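Local coordinates for protein VMB-1 (Vibrio alginolyticus, PDB 6JV4) that probably hydrolyses beta-lactam antibiotics to substituted beta-amino acids, as a zinc-dependent subclass B1 metallo-beta-lactamase, at residues A[136-141]-A[192-197]; A[146-151]-A[162-167]. All coordinates share one frame; numbering follows the deposited sequence.

Interaction 1 of 2, residues A[136-141]-A[192-197]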
loop_
_atom_site.group_PDB
_atom_site.type_symbol
_atom_site.label_atom_id
_atom_site.label_comp_id
_atom_site.label_asym_id
_atom_site.label_seq_id
_atom_site.Cartn_x
_atom_site.Cartn_y
_atom_site.Cartn_z
ATOM N N SER A 136 2.545 -11.876 0.987
ATOM C CA SER A 136 1.611 -12.417 -0.015
ATOM C C SER A 136 0.724 -11.298 -0.549
ATOM O O SER A 136 0.062 -10.657 0.266
ATOM C CB SER A 136 0.738 -13.499 0.593
ATOM O OG SER A 136 1.588 -14.477 1.193
ATOM N N VAL A 137 0.716 -11.124 -1.849
ATOM C CA VAL A 137 -0.215 -10.176 -2.533
ATOM C C VAL A 137 -1.548 -10.849 -2.770
ATOM O O VAL A 137 -1.611 -12.050 -3.166
ATOM C CB VAL A 137 0.397 -9.712 -3.857
ATOM C CG1 VAL A 137 -0.629 -9.013 -4.736
ATOM C CG2 VAL A 137 1.591 -8.822 -3.598
ATOM N N PHE A 138 -2.626 -10.138 -2.499
ATOM C CA PHE A 138 -3.980 -10.615 -2.808
ATOM C C PHE A 138 -4.738 -9.506 -3.526
ATOM O O PHE A 138 -4.786 -8.394 -3.013
ATOM C CB PHE A 138 -4.752 -11.031 -1.566
ATOM C CG PHE A 138 -6.173 -11.455 -1.821
ATOM C CD1 PHE A 138 -6.471 -12.556 -2.609
ATOM C CD2 PHE A 138 -7.234 -10.801 -1.237
ATOM C CE1 PHE A 138 -7.783 -12.965 -2.814
ATOM C CE2 PHE A 138 -8.535 -11.233 -1.392
ATOM C CZ PHE A 138 -8.827 -12.314 -2.203
ATOM N N TYR A 139 -5.293 -9.812 -4.693
ATOM C CA TYR A 139 -6.209 -8.887 -5.396
ATOM C C TYR A 139 -7.648 -9.224 -5.026
ATOM O O TYR A 139 -8.171 -10.273 -5.470
ATOM C CB TYR A 139 -6.068 -9.013 -6.912
ATOM C CG TYR A 139 -7.021 -8.094 -7.628
ATOM C CD1 TYR A 139 -7.021 -6.726 -7.426
ATOM C CD2 TYR A 139 -7.948 -8.613 -8.521
ATOM C CE1 TYR A 139 -7.898 -5.889 -8.102
ATOM C CE2 TYR A 139 -8.858 -7.797 -9.165
ATOM C CZ TYR A 139 -8.849 -6.424 -8.962
ATOM O OH TYR A 139 -9.794 -5.656 -9.619
ATOM N N PRO A 140 -8.353 -8.342 -4.280
ATOM C CA PRO A 140 -9.712 -8.654 -3.803
ATOM C C PRO A 140 -10.833 -8.258 -4.775
ATOM O O PRO A 140 -11.985 -8.562 -4.550
ATOM C CB PRO A 140 -9.735 -7.804 -2.521
ATOM C CG PRO A 140 -9.018 -6.557 -2.918
ATOM C CD PRO A 140 -7.846 -7.087 -3.701
ATOM N N GLY A 141 -10.476 -7.516 -5.824
ATOM C CA GLY A 141 -11.434 -6.845 -6.692
ATOM C C GLY A 141 -11.367 -5.336 -6.542
ATOM O O GLY A 141 -10.614 -4.819 -5.694
ATOM N N ILE A 192 -12.030 -9.642 4.324
ATOM C CA ILE A 192 -12.532 -10.027 5.672
ATOM C C ILE A 192 -12.500 -11.555 5.801
ATOM O O ILE A 192 -12.106 -12.064 6.836
ATOM C CB ILE A 192 -13.920 -9.448 5.883
ATOM C CG1 ILE A 192 -13.852 -7.936 6.069
ATOM C CG2 ILE A 192 -14.617 -10.117 7.055
ATOM C CD1 ILE A 192 -15.182 -7.242 5.953
ATOM N N ASN A 193 -13.005 -12.265 4.811
ATOM C CA ASN A 193 -13.115 -13.746 4.891
ATOM C C ASN A 193 -11.726 -14.375 4.872
ATOM O O ASN A 193 -11.486 -15.438 5.500
ATOM C CB ASN A 193 -13.967 -14.238 3.732
ATOM C CG ASN A 193 -15.437 -13.921 3.880
ATOM O OD1 ASN A 193 -15.878 -13.471 4.926
ATOM N ND2 ASN A 193 -16.176 -14.114 2.829
ATOM N N ARG A 194 -10.809 -13.786 4.136
ATOM C CA ARG A 194 -9.455 -14.367 3.923
ATOM C C ARG A 194 -8.557 -14.170 5.138
ATOM O O ARG A 194 -7.679 -15.032 5.360
ATOM C CB ARG A 194 -8.843 -13.791 2.646
ATOM C CG ARG A 194 -7.545 -14.448 2.226
ATOM C CD ARG A 194 -7.120 -13.917 0.863
ATOM N NE ARG A 194 -5.864 -14.475 0.407
ATOM C CZ ARG A 194 -5.769 -15.579 -0.311
ATOM N NH1 ARG A 194 -6.863 -16.264 -0.613
ATOM N NH2 ARG A 194 -4.589 -16.002 -0.721
ATOM N N TYR A 195 -8.723 -13.084 5.899
ATOM C CA TYR A 195 -7.798 -12.702 6.983
ATOM C C TYR A 195 -8.570 -12.455 8.275
ATOM O O TYR A 195 -8.412 -11.406 8.914
ATOM C CB TYR A 195 -6.969 -11.483 6.587
ATOM C CG TYR A 195 -6.283 -11.609 5.257
ATOM C CD1 TYR A 195 -5.201 -12.442 5.072
ATOM C CD2 TYR A 195 -6.707 -10.846 4.191
ATOM C CE1 TYR A 195 -4.598 -12.573 3.833
ATOM C CE2 TYR A 195 -6.088 -10.933 2.968
ATOM C CZ TYR A 195 -5.026 -11.789 2.785
ATOM O OH TYR A 195 -4.380 -11.923 1.599
ATOM N N PRO A 196 -9.284 -13.482 8.804
ATOM C CA PRO A 196 -9.931 -13.345 10.114
ATOM C C PRO A 196 -8.909 -13.219 11.245
ATOM O O PRO A 196 -9.285 -12.777 12.325
ATOM C CB PRO A 196 -10.715 -14.675 10.216
ATOM C CG PRO A 196 -9.901 -15.634 9.453
ATOM C CD PRO A 196 -9.494 -14.820 8.224
ATOM N N ASP A 197 -7.660 -13.631 10.985
ATOM C CA ASP A 197 -6.538 -13.650 11.939
ATOM C C ASP A 197 -5.706 -12.370 11.854
ATOM O O ASP A 197 -4.664 -12.311 12.490
ATOM C CB ASP A 197 -5.679 -14.887 11.715
ATOM C CG ASP A 197 -5.176 -15.153 10.304
ATOM O OD1 ASP A 197 -5.761 -14.643 9.306
ATOM O OD2 ASP A 197 -4.226 -15.923 10.202
HETATM O O HOH W 1 -2.110 -14.148 -1.413
#
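The phenyl ring of F138 has R194 on one face and backbone on the other. R194 CD sits almost exactly over its centre, 3.5 Å from the ring centroid, in a CH-pi contact, while on the opposite face the backbone N of P140 lies nearer the rim, 4.0 Å above the plane. Beyond CD the guanidinium continues flat over the same face, its plane only 5° from that of the ring. It is shifted toward the CD1 side: R194 NE comes within 3.6 Å of F138 CD1, and R194 CZ stands 4.4 Å from the centroid of the F138 ring, 33° off the normal. The cation-pi interaction is therefore off-centre.

Arginine suits this exposed place because its apolar stem can lie on the phenyl ring while its charged end reaches water. The chain, extended from CG to NE, lets R194 NH2 donate to a water at 3.2 Å, which in turn donates to V137 O. Phenylalanine, its CG anti to the backbone N (chi1 177°), offers a broad flat face for that methylene and guanidinium. Buried Y195 brings a second ring: R194 CG lies over one face, offset toward the rim, Y195 CZ meets the guanidinium edge in plane, and Y195 OH reaches F138 CB at 3.3 Å.

Y195 is where the chain leaves the helical conformation of 184-194, so the contact joins the C-terminal end of that helix to the end of strand 135-138. T127 of strand 127-129 touches both F138 and R194. On the other side of 135-138, in strand 150-153, V150 packs against F138 and the W152 ring meets that of Y195. This is plain packing away from the zinc site: a helix laid on the outer face of one sheet in the alpha-beta/beta-alpha sandwich of metallo-beta-lactamases.

Interaction 2 of 2, residues A[146-151]-A[162-167]. With ZN (zinc ion), chain F.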
loop_
_atom_site.group_PDB
_atom_site.type_symbol
_atom_site.label_atom_id
_atom_site.label_comp_id
_atom_site.label_asym_id
_atom_site.label_seq_id
_atom_site.Cartn_x
_atom_site.Cartn_y
_atom_site.Cartn_z
ATOM N N GLU A 146 -9.663 0.310 -9.479
ATOM C CA GLU A 146 -9.893 -0.971 -10.169
ATOM C C GLU A 146 -8.808 -1.962 -9.746
ATOM O O GLU A 146 -9.107 -3.181 -9.685
ATOM C CB GLU A 146 -9.801 -0.671 -11.671
ATOM C CG GLU A 146 -9.866 -1.859 -12.559
ATOM C CD GLU A 146 -9.648 -1.544 -14.050
ATOM O OE1 GLU A 146 -9.528 -0.344 -14.435
ATOM O OE2 GLU A 146 -9.699 -2.493 -14.831
ATOM N N ASP A 147 -7.563 -1.461 -9.594
ATOM C CA ASP A 147 -6.339 -2.291 -9.497
ATOM C C ASP A 147 -5.882 -2.571 -8.065
ATOM O O ASP A 147 -4.923 -3.343 -7.908
ATOM C CB ASP A 147 -5.192 -1.653 -10.278
ATOM C CG ASP A 147 -4.798 -0.298 -9.722
ATOM O OD1 ASP A 147 -5.706 0.456 -9.370
ATOM O OD2 ASP A 147 -3.599 -0.039 -9.660
ATOM N N ASN A 148 -6.500 -2.001 -7.049
ATOM C CA ASN A 148 -5.930 -2.001 -5.683
ATOM C C ASN A 148 -5.663 -3.446 -5.205
ATOM O O ASN A 148 -6.558 -4.324 -5.376
ATOM C CB ASN A 148 -6.777 -1.184 -4.694
ATOM C CG ASN A 148 -8.255 -1.503 -4.632
ATOM O OD1 ASN A 148 -8.707 -2.651 -4.973
ATOM N ND2 ASN A 148 -9.014 -0.517 -4.249
ATOM N N ILE A 149 -4.487 -3.691 -4.633
ATOM C CA ILE A 149 -4.151 -4.977 -3.966
ATOM C C ILE A 149 -3.877 -4.743 -2.496
ATOM O O ILE A 149 -3.553 -3.625 -2.066
ATOM C CB ILE A 149 -2.919 -5.620 -4.656
ATOM C CG1 ILE A 149 -1.743 -4.674 -4.757
ATOM C CG2 ILE A 149 -3.314 -6.152 -6.030
ATOM C CD1 ILE A 149 -0.422 -5.345 -5.119
ATOM N N VAL A 150 -3.950 -5.827 -1.719
ATOM C CA VAL A 150 -3.504 -5.802 -0.320
ATOM C C VAL A 150 -2.310 -6.752 -0.202
ATOM O O VAL A 150 -2.112 -7.622 -1.074
ATOM C CB VAL A 150 -4.650 -6.170 0.638
ATOM C CG1 VAL A 150 -5.817 -5.193 0.501
ATOM C CG2 VAL A 150 -5.086 -7.622 0.478
ATOM N N VAL A 151 -1.581 -6.583 0.882
ATOM C CA VAL A 151 -0.377 -7.410 1.104
ATOM C C VAL A 151 -0.453 -7.943 2.519
ATOM O O VAL A 151 -0.599 -7.147 3.447
ATOM C CB VAL A 151 0.916 -6.643 0.843
ATOM C CG1 VAL A 151 2.106 -7.597 0.949
ATOM C CG2 VAL A 151 0.872 -5.941 -0.510
ATOM N N GLY A 162 -3.515 -0.608 2.217
ATOM C CA GLY A 162 -3.341 0.484 1.268
ATOM C C GLY A 162 -4.596 1.312 1.160
ATOM O O GLY A 162 -5.430 1.336 2.117
ATOM N N CYS A 163 -4.800 1.980 0.039
ATOM C CA CYS A 163 -5.935 2.920 -0.053
ATOM C C CYS A 163 -7.287 2.233 -0.195
ATOM O O CYS A 163 -8.301 2.915 -0.091
ATOM C CB CYS A 163 -5.678 3.953 -1.124
ATOM S SG CYS A 163 -4.272 4.980 -0.605
ATOM N N PHE A 164 -7.311 0.907 -0.383
ATOM C CA PHE A 164 -8.522 0.081 -0.305
ATOM C C PHE A 164 -9.104 0.085 1.104
ATOM O O PHE A 164 -10.341 -0.256 1.230
ATOM C CB PHE A 164 -8.110 -1.331 -0.692
ATOM C CG PHE A 164 -9.194 -2.371 -0.738
ATOM C CD1 PHE A 164 -10.133 -2.357 -1.756
ATOM C CD2 PHE A 164 -9.227 -3.387 0.207
ATOM C CE1 PHE A 164 -11.110 -3.331 -1.831
ATOM C CE2 PHE A 164 -10.256 -4.316 0.169
ATOM C CZ PHE A 164 -11.167 -4.315 -0.868
ATOM N N VAL A 165 -8.297 0.367 2.122
ATOM C CA VAL A 165 -8.790 0.381 3.537
ATOM C C VAL A 165 -8.693 1.811 4.079
ATOM O O VAL A 165 -7.620 2.433 4.018
ATOM C CB VAL A 165 -8.039 -0.618 4.427
ATOM C CG1 VAL A 165 -8.524 -0.576 5.866
ATOM C CG2 VAL A 165 -8.118 -2.017 3.820
ATOM N N LYS A 166 -9.816 2.303 4.614
ATOM C CA LYS A 166 -9.848 3.629 5.269
ATOM C C LYS A 166 -9.532 3.450 6.757
ATOM O O LYS A 166 -9.699 2.364 7.315
ATOM C CB LYS A 166 -11.236 4.263 5.102
ATOM C CG LYS A 166 -11.743 4.351 3.672
ATOM C CD LYS A 166 -10.790 5.082 2.730
ATOM C CE LYS A 166 -10.637 6.561 2.997
ATOM N NZ LYS A 166 -9.822 7.209 1.931
ATOM N N SER A 167 -9.143 4.531 7.397
ATOM C CA SER A 167 -8.909 4.502 8.844
ATOM C C SER A 167 -10.259 4.461 9.554
ATOM O O SER A 167 -11.282 4.839 9.000
ATOM C CB SER A 167 -8.087 5.681 9.304
ATOM O OG SER A 167 -8.880 6.859 9.267
HETATM ZN ZN ZN F . -4.396 7.256 -1.167
#
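F164 meets N148 closely and V150 more loosely, and all three are buried. On the tight side the terminal amide of N148 sits at the edge of the phenyl ring, with N148 CG 3.5 Å from F164 CD1. The two side chains cross at about a right angle, their planes 73° apart, so the compact amide fits beside the ring without stacking on it. A chi1 of 52°, which places CG between the backbone N and the carbonyl carbon, turns the amide to this position.

The loose side is a single apolar approach, V150 CG1 to F164 CD2 at 3.9 Å, where valine gives a compact branched surface. It too is closed to solvent: the flat, wide F164 ring can meet N148 at its edge, stack with W184 and touch M188 and V191 of helix 184-194 at once.

F164 belongs to the type I beta turn G162–V165, closed by V165 N donating to G162 O at 3.0 Å. G162 has positive phi, which favours glycine. C163, whose thiolate is a soft ligand suited to zinc, binds one ion through SG at 2.4 Å, together with D86 and H205. The side chain of N148 is about 3 Å from that of H144 and about 4 Å from that of H82, both ligands of the other zinc. The chemistry is thus an amide set at a ring edge plus one apolar contact; N148 lies in the second shell, and any influence on the metal is an inference.

Along the chain the four segments run 136-141, 146-151, 162-167, 192-197, so both halves of interaction 2 fall between those of interaction 1. The centres of the two interactions are about 11 Å apart. Strands 135-138 and 150-153 are antiparallel neighbours in the five-stranded sheet, where F138 N hydrogen-bonds to V150 O at 2.9 Å; a hydrogen bond between Y139 OH and E146 O, and the packing of P140 on F164, join the loops beyond. Helix 184-194 also serves both, with its last turn in interaction 1 and its earlier residues against F164. Interaction 1 thus ties helix to sheet away from the metals, whereas interaction 2 lies where the same sheet meets the zinc site, as in the alpha-beta/beta-alpha fold.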